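Local coordinates for open reading frame 2 (Aeromonas sobria, PDB 3WQB), which probably acts as a chaperone for the secreted serine protease of the same bacterium, binding a second protein chain through one face of its sheet, at residues T79-L85 with N135-S141. Residues are numbered along the deposited sequence; the frame is centred on the assembly and turned at random.
Sequences TVSGTLL and NVQIELS
L84 lies alongside I138, its CD2 branch 3.6 Å from I138 CG1, and the same methyl approaches V136 CG2 at 4.1 Å. Farther along this apolar face V80 divides its branches: CG2 meets L140 CD2 at 3.9 Å, while CG1 turns to I138 CG2. Helix 122-131 covers L84 and I138 from the same side. The backbones pair antiparallel, but the register slips by two residues between V80–L140 and L84–I138, the mark of a beta bulge: S81, G82 and T83 stand opposite E139 alone. G82 has phi 104°, where a side chain would jam against the preceding carbonyl. A water bridges the bulge, accepting from G82 N and donating to T83 O and E139 O. On the opposite face E139 reaches S81 through an extended chain, its CG anti to the backbone N (chi1 175°). S81 OG donates to E139 OE1 at 2.7 Å, on the anti side of the carboxylate and 24° out of its plane; it also accepts from T83 N at 3.1 Å, closing an ST turn. L85 CD1 lies 3.6 Å from Q137 OE1, and both Q137 OE1 and E139 OE2 accept hydrogen bonds from the backbone of the other protein's chain.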
loop_
_atom_site.group_PDB
_atom_site.type_symbol
_atom_site.label_atom_id
_atom_site.label_comp_id
_atom_site.label_asym_id
_atom_site.label_seq_id
_atom_site.Cartn_x
_atom_site.Cartn_y
_atom_site.Cartn_z
ATOM N N THR B 79 3.310 21.278 8.331
ATOM C CA THR B 79 4.225 22.404 8.460
ATOM C C THR B 79 4.704 22.872 7.096
ATOM O O THR B 79 5.024 22.067 6.227
ATOM C CB THR B 79 5.428 22.044 9.364
ATOM O OG1 THR B 79 4.934 21.652 10.650
ATOM C CG2 THR B 79 6.354 23.232 9.551
ATOM N N VAL B 80 4.741 24.185 6.911
ATOM C CA VAL B 80 5.296 24.760 5.693
ATOM C C VAL B 80 6.799 24.528 5.741
ATOM O O VAL B 80 7.499 25.128 6.560
ATOM C CB VAL B 80 4.989 26.273 5.592
ATOM C CG1 VAL B 80 5.582 26.851 4.309
ATOM C CG2 VAL B 80 3.493 26.519 5.658
ATOM N N SER B 81 7.289 23.637 4.882
ATOM C CA SER B 81 8.692 23.228 4.916
ATOM C C SER B 81 9.651 24.304 4.414
ATOM O O SER B 81 10.828 24.305 4.782
ATOM C CB SER B 81 8.897 21.944 4.104
ATOM O OG SER B 81 8.835 22.198 2.709
ATOM N N GLY B 82 9.147 25.204 3.569
ATOM C CA GLY B 82 9.986 26.189 2.890
ATOM C C GLY B 82 10.249 25.857 1.430
ATOM O O GLY B 82 10.736 26.702 0.671
ATOM N N THR B 83 9.923 24.626 1.037
ATOM C CA THR B 83 10.132 24.149 -0.331
ATOM C C THR B 83 8.878 24.324 -1.186
ATOM O O THR B 83 7.757 24.107 -0.718
ATOM C CB THR B 83 10.607 22.672 -0.332
ATOM O OG1 THR B 83 11.886 22.593 0.308
ATOM C CG2 THR B 83 10.725 22.105 -1.752
ATOM N N LEU B 84 9.095 24.749 -2.429
ATOM C CA LEU B 84 8.064 24.820 -3.454
ATOM C C LEU B 84 8.391 23.818 -4.545
ATOM O O LEU B 84 9.537 23.749 -5.008
ATOM C CB LEU B 84 8.013 26.223 -4.074
ATOM C CG LEU B 84 7.710 27.419 -3.174
ATOM C CD1 LEU B 84 8.357 28.670 -3.737
ATOM C CD2 LEU B 84 6.225 27.622 -3.033
ATOM N N LEU B 85 7.395 23.038 -4.949
ATOM C CA LEU B 85 7.519 22.177 -6.131
ATOM C C LEU B 85 6.961 22.942 -7.316
ATOM O O LEU B 85 5.868 23.499 -7.241
ATOM C CB LEU B 85 6.757 20.861 -5.961
ATOM C CG LEU B 85 7.034 19.954 -4.759
ATOM C CD1 LEU B 85 6.463 18.581 -5.052
ATOM C CD2 LEU B 85 8.500 19.837 -4.389
ATOM N N ASN B 135 2.516 25.640 -12.802
ATOM C CA ASN B 135 1.990 24.743 -11.773
ATOM C C ASN B 135 2.946 24.678 -10.586
ATOM O O ASN B 135 4.120 24.351 -10.740
ATOM C CB ASN B 135 1.749 23.340 -12.342
ATOM C CG ASN B 135 0.379 23.190 -12.984
ATOM O OD1 ASN B 135 -0.078 24.061 -13.725
ATOM N ND2 ASN B 135 -0.283 22.073 -12.697
ATOM N N VAL B 136 2.433 25.017 -9.412
ATOM C CA VAL B 136 3.247 25.112 -8.200
ATOM C C VAL B 136 2.534 24.453 -7.016
ATOM O O VAL B 136 1.314 24.510 -6.907
ATOM C CB VAL B 136 3.610 26.600 -7.884
ATOM C CG1 VAL B 136 2.356 27.473 -7.770
ATOM C CG2 VAL B 136 4.463 26.721 -6.623
ATOM N N GLN B 137 3.310 23.825 -6.136
ATOM C CA GLN B 137 2.783 23.266 -4.899
ATOM C C GLN B 137 3.693 23.668 -3.744
ATOM O O GLN B 137 4.906 23.446 -3.789
ATOM C CB GLN B 137 2.668 21.733 -4.990
ATOM C CG GLN B 137 2.061 21.053 -3.749
ATOM C CD GLN B 137 2.125 19.532 -3.818
ATOM O OE1 GLN B 137 2.958 18.969 -4.518
ATOM N NE2 GLN B 137 1.234 18.863 -3.093
ATOM N N ILE B 138 3.104 24.292 -2.731
ATOM C CA ILE B 138 3.817 24.586 -1.492
ATOM C C ILE B 138 3.897 23.300 -0.679
ATOM O O ILE B 138 2.868 22.690 -0.376
ATOM C CB ILE B 138 3.088 25.676 -0.668
ATOM C CG1 ILE B 138 2.999 26.973 -1.480
ATOM C CG2 ILE B 138 3.804 25.916 0.660
ATOM C CD1 ILE B 138 2.018 28.002 -0.944
ATOM N N GLU B 139 5.112 22.868 -0.350
ATOM C CA GLU B 139 5.254 21.638 0.431
ATOM C C GLU B 139 4.771 21.805 1.869
ATOM O O GLU B 139 5.245 22.674 2.607
ATOM C CB GLU B 139 6.682 21.099 0.423
ATOM C CG GLU B 139 6.827 19.888 1.345
ATOM C CD GLU B 139 8.167 19.215 1.253
ATOM O OE1 GLU B 139 9.201 19.902 1.349
ATOM O OE2 GLU B 139 8.177 17.980 1.121
ATOM N N LEU B 140 3.825 20.958 2.243
ATOM C CA LEU B 140 3.313 20.899 3.601
ATOM C C LEU B 140 3.718 19.552 4.181
ATOM O O LEU B 140 3.163 18.510 3.814
ATOM C CB LEU B 140 1.793 21.091 3.617
ATOM C CG LEU B 140 1.272 22.371 2.941
ATOM C CD1 LEU B 140 -0.257 22.404 2.928
ATOM C CD2 LEU B 140 1.843 23.644 3.583
ATOM N N SER B 141 4.702 19.589 5.074
ATOM C CA SER B 141 5.340 18.389 5.601
ATOM C C SER B 141 4.656 17.908 6.868
ATOM O O SER B 141 3.888 18.639 7.489
ATOM C CB SER B 141 6.818 18.662 5.881
ATOM O OG SER B 141 6.960 19.537 6.985
HETATM O O HOH W 1 6.823 24.932 1.883
#